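Local coordinates for adherence and virulence protein A (Streptococcus pneumoniae, PDB 6PON) that binds fibronectin and probably helps the pneumococcus adhere to host tissue and cause disease, at residues Thr74-Leu83 against Leu131-Val142; Asn96-Val104 against Gln115-Met123. All blocks are in the same frame, centred on the assembly; numbering follows the deposited sequence.

How the contacts relate
After helix 5-19 and a four-stranded antiparallel sheet, the chain forms helix 74-83, then runs through an antiparallel five-stranded meander in which each strand pairs with the one that follows it. Contact 2 is the second pairing of that meander, Asn96-Val104 with Gln115-Met123, and closes a short hairpin of ten intervening residues. Contact 1 closes a wider loop: the last two strands, within Leu131-Val142, come back to pack on Thr74-Leu83, so contact 2 lies wholly within the span that contact 1 encloses. The two meet directly, since strand 113-121 borders strand 128-133 and Val132 O probably accepts a hydrogen bond from Thr117 N. Together they tie the middle of the sheet to its helix-covered edge.

Contact 1: residues Thr74-Leu83 against Leu131-Val142; sequences TFIMVLRKYL and LVDKSSHKILEV
Helix 74-83 packs on the edge hairpin of the five-stranded meander, its axis 10.1 Å from that of strand 131-133 and turned 47° to it, a helix-on-sheet contact with no hydrogen bond across it. The hairpin contains a classic beta bulge: Leu140 and Glu141 both lie opposite Leu131, which lets two neighbouring side chains face the helix. Leu140 uses its place to cover Tyr82, with CD1 3.7 Å from the ring centroid in a CH-pi contact over the face, while its other branch, CD2, reaches the phenol end. Leu131 suits the middle of the contact because its branches divide: CD2 lies 3.7 Å from Tyr82 CD2, and CD1 turns to Leu83 CD2. Leu79 CD1 packs between Leu131 CB and Glu141 CB. Val78 CG1, anti to the backbone N (chi1 178°), rests 3.5 Å from Glu141 CB. Glu141, though buried, offers the helix mainly its methylenes, and CG approaches Phe75 CD1 to 3.3 Å. The Glu141 chain bends at chi2 (39°), which turns the carboxylate back toward its own backbone, and OE2 is also hydrogen-bonded to His145 NE2; through its anti lone pair, Glu141 OE2 accepts from Val142 N at 2.6 Å.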
# COMPACT_ATOMS: atom_id res chain seq x y z
N THR B 74 -21.67 17.96 47.10
CA THR B 74 -20.52 17.39 47.81
C THR B 74 -19.36 17.15 46.85
O THR B 74 -18.20 17.46 47.16
CB THR B 74 -20.94 16.08 48.50
OG1 THR B 74 -21.92 16.36 49.51
CG2 THR B 74 -19.74 15.40 49.16
N PHE B 75 -19.65 16.60 45.66
CA PHE B 75 -18.60 16.34 44.68
C PHE B 75 -17.79 17.59 44.39
O PHE B 75 -16.55 17.53 44.34
CB PHE B 75 -19.22 15.80 43.39
CG PHE B 75 -18.27 15.70 42.21
CD1 PHE B 75 -17.35 14.65 42.11
CD2 PHE B 75 -18.33 16.63 41.18
CE1 PHE B 75 -16.51 14.54 41.02
CE2 PHE B 75 -17.49 16.53 40.09
CZ PHE B 75 -16.57 15.47 40.01
N ILE B 76 -18.46 18.72 44.23
CA ILE B 76 -17.79 19.93 43.76
C ILE B 76 -16.93 20.54 44.86
O ILE B 76 -15.81 21.00 44.60
CB ILE B 76 -18.82 20.93 43.22
CG1 ILE B 76 -19.40 20.41 41.91
CG2 ILE B 76 -18.16 22.29 43.00
CD1 ILE B 76 -18.41 20.49 40.77
N MET B 77 -17.43 20.55 46.10
CA MET B 77 -16.67 21.12 47.20
C MET B 77 -15.38 20.36 47.43
O MET B 77 -14.35 20.96 47.76
CB MET B 77 -17.50 21.13 48.49
CG MET B 77 -18.93 21.61 48.31
SD MET B 77 -19.89 21.66 49.84
CE MET B 77 -19.67 23.40 50.10
N VAL B 78 -15.41 19.03 47.28
CA VAL B 78 -14.17 18.24 47.36
C VAL B 78 -13.24 18.61 46.21
O VAL B 78 -12.03 18.76 46.41
CB VAL B 78 -14.48 16.73 47.40
CG1 VAL B 78 -13.18 15.91 47.44
CG2 VAL B 78 -15.34 16.39 48.59
N LEU B 79 -13.77 18.78 45.00
CA LEU B 79 -12.89 19.17 43.90
C LEU B 79 -12.34 20.58 44.12
O LEU B 79 -11.17 20.85 43.81
CB LEU B 79 -13.62 19.07 42.55
CG LEU B 79 -13.32 17.76 41.80
CD1 LEU B 79 -13.79 16.54 42.60
CD2 LEU B 79 -13.89 17.73 40.38
N ARG B 80 -13.17 21.49 44.63
CA ARG B 80 -12.68 22.85 44.85
C ARG B 80 -11.56 22.87 45.87
O ARG B 80 -10.51 23.49 45.65
CB ARG B 80 -13.83 23.76 45.25
CG ARG B 80 -14.78 24.05 44.07
CD ARG B 80 -15.88 24.98 44.49
NE ARG B 80 -16.78 25.34 43.40
CZ ARG B 80 -17.93 25.96 43.60
NH1 ARG B 80 -18.30 26.28 44.84
NH2 ARG B 80 -18.71 26.28 42.58
N LYS B 81 -11.73 22.13 46.97
CA LYS B 81 -10.70 22.01 47.99
C LYS B 81 -9.32 21.72 47.40
O LYS B 81 -8.31 22.22 47.92
CB LYS B 81 -11.12 20.93 49.00
CG LYS B 81 -9.98 20.40 49.84
CD LYS B 81 -10.46 19.69 51.09
CE LYS B 81 -11.30 18.49 50.76
NZ LYS B 81 -11.56 17.67 51.98
N TYR B 82 -9.25 20.96 46.31
CA TYR B 82 -7.95 20.68 45.69
C TYR B 82 -7.68 21.48 44.43
O TYR B 82 -6.51 21.73 44.12
CB TYR B 82 -7.81 19.20 45.35
CG TYR B 82 -7.87 18.33 46.57
CD1 TYR B 82 -6.75 18.12 47.37
CD2 TYR B 82 -9.06 17.74 46.95
CE1 TYR B 82 -6.81 17.30 48.51
CE2 TYR B 82 -9.14 16.94 48.07
CZ TYR B 82 -8.02 16.73 48.85
OH TYR B 82 -8.14 15.93 49.97
N LEU B 83 -8.71 21.90 43.69
CA LEU B 83 -8.47 22.46 42.37
C LEU B 83 -8.55 23.98 42.33
O LEU B 83 -7.98 24.58 41.40
CB LEU B 83 -9.46 21.87 41.35
CG LEU B 83 -9.32 20.37 41.14
CD1 LEU B 83 -10.33 19.86 40.12
CD2 LEU B 83 -7.88 20.02 40.73
N LEU B 131 -11.26 12.48 40.75
CA LEU B 131 -10.11 13.19 41.29
C LEU B 131 -9.37 12.24 42.22
O LEU B 131 -9.98 11.63 43.10
CB LEU B 131 -10.54 14.46 42.04
CG LEU B 131 -9.38 15.34 42.51
CD1 LEU B 131 -8.68 16.07 41.33
CD2 LEU B 131 -9.82 16.31 43.58
N VAL B 132 -8.08 12.07 41.99
CA VAL B 132 -7.32 11.06 42.70
C VAL B 132 -6.12 11.74 43.33
O VAL B 132 -5.43 12.52 42.66
CB VAL B 132 -6.86 9.93 41.76
CG1 VAL B 132 -5.96 8.96 42.49
CG2 VAL B 132 -8.06 9.22 41.20
N ASP B 133 -5.88 11.47 44.61
CA ASP B 133 -4.72 12.05 45.25
C ASP B 133 -3.46 11.37 44.75
O ASP B 133 -3.38 10.15 44.72
CB ASP B 133 -4.77 11.95 46.76
CG ASP B 133 -3.53 12.53 47.38
OD1 ASP B 133 -2.54 11.79 47.52
OD2 ASP B 133 -3.53 13.74 47.67
N LYS B 134 -2.45 12.18 44.43
CA LYS B 134 -1.30 11.70 43.67
C LYS B 134 -0.39 10.79 44.51
O LYS B 134 0.19 9.84 43.97
CB LYS B 134 -0.52 12.89 43.12
CG LYS B 134 0.73 12.55 42.36
CD LYS B 134 0.44 12.26 40.91
CE LYS B 134 1.72 12.08 40.11
NZ LYS B 134 1.40 11.63 38.74
N SER B 135 -0.26 11.06 45.81
CA SER B 135 0.62 10.25 46.65
C SER B 135 -0.09 8.97 47.11
O SER B 135 0.39 7.86 46.87
CB SER B 135 1.11 11.06 47.85
OG SER B 135 0.08 11.87 48.36
N SER B 136 -1.25 9.12 47.76
CA SER B 136 -1.97 7.95 48.26
C SER B 136 -2.61 7.12 47.15
O SER B 136 -2.87 5.93 47.37
CB SER B 136 -3.04 8.39 49.25
OG SER B 136 -4.00 9.23 48.62
N HIS B 137 -2.88 7.71 45.98
CA HIS B 137 -3.59 7.05 44.87
C HIS B 137 -5.02 6.64 45.26
O HIS B 137 -5.60 5.71 44.68
CB HIS B 137 -2.79 5.86 44.34
CG HIS B 137 -1.46 6.25 43.78
ND1 HIS B 137 -1.32 7.00 42.63
CD2 HIS B 137 -0.20 6.03 44.24
CE1 HIS B 137 -0.04 7.21 42.39
NE2 HIS B 137 0.67 6.63 43.35
N LYS B 138 -5.60 7.37 46.21
CA LYS B 138 -6.98 7.17 46.62
C LYS B 138 -7.89 8.16 45.90
O LYS B 138 -7.49 9.30 45.65
CB LYS B 138 -7.13 7.32 48.14
CG LYS B 138 -6.44 6.21 48.94
CD LYS B 138 -6.67 6.32 50.45
CE LYS B 138 -6.09 5.07 51.15
NZ LYS B 138 -6.34 5.00 52.62
N ILE B 139 -9.09 7.71 45.55
CA ILE B 139 -10.07 8.62 44.97
C ILE B 139 -10.48 9.65 46.02
O ILE B 139 -11.02 9.30 47.08
CB ILE B 139 -11.30 7.85 44.45
CG1 ILE B 139 -10.92 7.08 43.19
CG2 ILE B 139 -12.47 8.82 44.18
CD1 ILE B 139 -11.25 5.61 43.28
N LEU B 140 -10.21 10.92 45.73
CA LEU B 140 -10.72 11.98 46.60
C LEU B 140 -12.22 12.17 46.40
O LEU B 140 -12.94 12.44 47.37
CB LEU B 140 -9.94 13.27 46.35
CG LEU B 140 -8.45 13.16 46.69
CD1 LEU B 140 -7.63 14.28 46.02
CD2 LEU B 140 -8.23 13.12 48.25
N GLU B 141 -12.70 12.02 45.18
CA GLU B 141 -14.12 12.20 44.85
C GLU B 141 -14.32 11.79 43.39
O GLU B 141 -13.37 11.69 42.62
CB GLU B 141 -14.56 13.65 45.13
CG GLU B 141 -16.05 13.98 45.09
CD GLU B 141 -17.00 12.93 45.68
OE1 GLU B 141 -17.63 13.20 46.72
OE2 GLU B 141 -17.18 11.86 45.06
N VAL B 142 -15.57 11.51 43.03
CA VAL B 142 -15.84 10.87 41.75
C VAL B 142 -17.28 11.15 41.37
O VAL B 142 -18.20 10.97 42.19
CB VAL B 142 -15.53 9.36 41.79
CG1 VAL B 142 -16.16 8.72 43.02
CG2 VAL B 142 -16.05 8.69 40.54

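Contact 2: residues Asn96-Val104 against Gln115-Met123; sequences NDRIVEITV and QATLIIEIM
Seven backbone hydrogen bonds join Arg98-Val104 to Ala116-Ile122 as an antiparallel beta hairpin within the five-stranded meander. Val100, Ile102 and Val104 form hydrogen-bonded pairs with Ile120, Leu118 and Ala116, and the shortest bond runs from Leu118 N to Ile102 O, 2.7 Å. Beyond the regular strand, Ile122 N still reaches Arg98 O in a nearly straight bond (174°), although Arg98 is the centre of an inverse gamma turn. Next to the turn, Asp97 OD1 accepts from Arg98 N at 2.7 Å. The paired residues Val100, Ile102, Leu118 and Ile120 share one sheet face, where Val100 packs on Leu8 of helix 5-19, and Ile102 and Ile120 on Leu48 and Leu50 of strand 44-51; branched apolar residues suit this buried side. Val100 CB meets Ile120 CG2 at 3.7 Å. The other face is more mixed, with Ile99 CG2 beside Ile119 CG2 and Glu101 running alongside Ile119, methylene against methylene. Here the buried carboxylate of Glu121 is met by Arg154 and Tyr162, while Gln115 turns its amide to Glu89. At the open end of the hairpin, Met123, bent at chi2 (-81°), brings CE to 3.5 Å from Ile99 CG1. Ile122 O sits over the centre of one face of the Arg98 guanidinium, 3.1 Å from its plane, where the N-H groups do not point at it, and Arg98 NH2 comes 3.4 Å from Met123 SD.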
# COMPACT_ATOMS: atom_id res chain seq x y z
N ASN B 96 -3.61 5.12 23.57
CA ASN B 96 -4.61 5.64 22.64
C ASN B 96 -6.01 5.28 23.11
O ASN B 96 -6.94 5.19 22.31
CB ASN B 96 -4.39 5.12 21.22
CG ASN B 96 -5.03 6.01 20.16
OD1 ASN B 96 -4.82 7.23 20.15
ND2 ASN B 96 -5.82 5.41 19.27
N ASP B 97 -6.17 5.08 24.42
CA ASP B 97 -7.48 4.78 24.97
C ASP B 97 -8.23 6.09 25.23
O ASP B 97 -7.69 7.18 25.10
CB ASP B 97 -7.32 3.97 26.25
CG ASP B 97 -8.56 3.13 26.58
OD1 ASP B 97 -9.64 3.34 25.98
OD2 ASP B 97 -8.43 2.26 27.46
N ARG B 98 -9.51 5.97 25.59
CA ARG B 98 -10.37 7.12 25.84
C ARG B 98 -10.31 7.54 27.31
O ARG B 98 -11.30 7.52 28.04
CB ARG B 98 -11.80 6.83 25.40
CG ARG B 98 -12.00 6.71 23.86
CD ARG B 98 -13.28 5.93 23.52
NE ARG B 98 -13.22 4.68 24.27
CZ ARG B 98 -14.27 3.95 24.62
NH1 ARG B 98 -15.50 4.33 24.30
NH2 ARG B 98 -14.08 2.84 25.33
N ILE B 99 -9.11 7.92 27.74
CA ILE B 99 -8.84 8.33 29.12
C ILE B 99 -7.87 9.50 29.10
O ILE B 99 -6.81 9.42 28.47
CB ILE B 99 -8.23 7.20 29.96
CG1 ILE B 99 -9.01 5.91 29.78
CG2 ILE B 99 -8.16 7.62 31.44
CD1 ILE B 99 -8.53 4.81 30.63
N VAL B 100 -8.19 10.56 29.84
CA VAL B 100 -7.31 11.72 29.97
C VAL B 100 -7.00 11.96 31.44
O VAL B 100 -7.90 11.91 32.29
CB VAL B 100 -7.90 12.99 29.34
CG1 VAL B 100 -6.96 14.15 29.59
CG2 VAL B 100 -8.13 12.78 27.86
N GLU B 101 -5.73 12.24 31.71
CA GLU B 101 -5.25 12.53 33.05
C GLU B 101 -4.65 13.93 33.07
O GLU B 101 -3.81 14.27 32.23
CB GLU B 101 -4.24 11.49 33.51
CG GLU B 101 -4.87 10.11 33.68
CD GLU B 101 -3.91 9.08 34.22
OE1 GLU B 101 -2.69 9.33 34.20
OE2 GLU B 101 -4.38 8.02 34.67
N ILE B 102 -5.09 14.72 34.03
CA ILE B 102 -4.69 16.10 34.22
C ILE B 102 -4.05 16.17 35.59
O ILE B 102 -4.73 16.01 36.61
CB ILE B 102 -5.88 17.07 34.12
CG1 ILE B 102 -6.53 16.96 32.75
CG2 ILE B 102 -5.41 18.49 34.48
CD1 ILE B 102 -7.85 17.68 32.63
N THR B 103 -2.74 16.40 35.63
CA THR B 103 -2.04 16.51 36.89
C THR B 103 -1.98 17.97 37.31
O THR B 103 -1.70 18.86 36.48
CB THR B 103 -0.64 15.90 36.81
OG1 THR B 103 -0.73 14.60 36.23
CG2 THR B 103 -0.08 15.73 38.19
N VAL B 104 -2.26 18.21 38.58
CA VAL B 104 -2.32 19.55 39.15
C VAL B 104 -1.59 19.55 40.48
O VAL B 104 -1.47 18.54 41.17
CB VAL B 104 -3.76 20.05 39.39
CG1 VAL B 104 -4.55 20.00 38.10
CG2 VAL B 104 -4.42 19.21 40.49
N GLN B 115 -0.69 17.50 45.52
CA GLN B 115 -0.82 17.11 44.12
C GLN B 115 -2.03 16.21 43.93
O GLN B 115 -2.37 15.41 44.81
CB GLN B 115 0.42 16.38 43.59
CG GLN B 115 1.33 17.21 42.69
CD GLN B 115 2.33 16.36 41.86
OE1 GLN B 115 2.76 15.28 42.28
NE2 GLN B 115 2.68 16.85 40.67
N ALA B 116 -2.68 16.30 42.77
CA ALA B 116 -3.80 15.44 42.47
C ALA B 116 -3.92 15.27 40.97
O ALA B 116 -3.40 16.07 40.19
CB ALA B 116 -5.11 15.99 43.07
N THR B 117 -4.62 14.21 40.56
CA THR B 117 -4.84 13.92 39.15
C THR B 117 -6.34 13.92 38.87
O THR B 117 -7.10 13.20 39.54
CB THR B 117 -4.26 12.56 38.76
OG1 THR B 117 -2.93 12.43 39.27
CG2 THR B 117 -4.25 12.41 37.23
N LEU B 118 -6.76 14.72 37.90
CA LEU B 118 -8.15 14.75 37.48
C LEU B 118 -8.27 13.86 36.25
O LEU B 118 -7.59 14.11 35.25
CB LEU B 118 -8.60 16.18 37.19
CG LEU B 118 -10.04 16.41 36.69
CD1 LEU B 118 -11.06 16.02 37.74
CD2 LEU B 118 -10.21 17.85 36.26
N ILE B 119 -9.08 12.81 36.33
CA ILE B 119 -9.16 11.76 35.33
C ILE B 119 -10.56 11.71 34.75
O ILE B 119 -11.54 11.62 35.50
CB ILE B 119 -8.82 10.38 35.92
CG1 ILE B 119 -7.46 10.37 36.62
CG2 ILE B 119 -8.93 9.30 34.82
CD1 ILE B 119 -7.13 9.02 37.31
N ILE B 120 -10.66 11.73 33.41
CA ILE B 120 -11.93 11.47 32.74
C ILE B 120 -11.79 10.18 31.93
O ILE B 120 -10.83 10.02 31.18
CB ILE B 120 -12.40 12.64 31.85
CG1 ILE B 120 -13.73 12.30 31.18
CG2 ILE B 120 -11.35 13.04 30.78
CD1 ILE B 120 -14.32 13.42 30.34
N GLU B 121 -12.74 9.27 32.13
CA GLU B 121 -12.84 8.03 31.37
C GLU B 121 -14.10 8.12 30.54
O GLU B 121 -15.20 8.28 31.09
CB GLU B 121 -12.91 6.82 32.29
CG GLU B 121 -11.82 6.75 33.34
CD GLU B 121 -12.13 5.69 34.38
OE1 GLU B 121 -13.25 5.12 34.28
OE2 GLU B 121 -11.28 5.44 35.27
N ILE B 122 -13.95 8.04 29.22
CA ILE B 122 -15.06 8.13 28.29
C ILE B 122 -15.30 6.71 27.80
O ILE B 122 -14.68 6.25 26.83
CB ILE B 122 -14.78 9.11 27.17
CG1 ILE B 122 -14.52 10.48 27.79
CG2 ILE B 122 -15.95 9.17 26.21
CD1 ILE B 122 -13.81 11.44 26.88
N MET B 123 -16.20 6.01 28.48
CA MET B 123 -16.45 4.58 28.34
C MET B 123 -17.94 4.31 28.28
O MET B 123 -18.46 3.44 28.98
CB MET B 123 -15.85 3.79 29.50
CG MET B 123 -14.37 4.07 29.77
SD MET B 123 -13.34 3.14 28.63
CE MET B 123 -11.74 3.88 28.91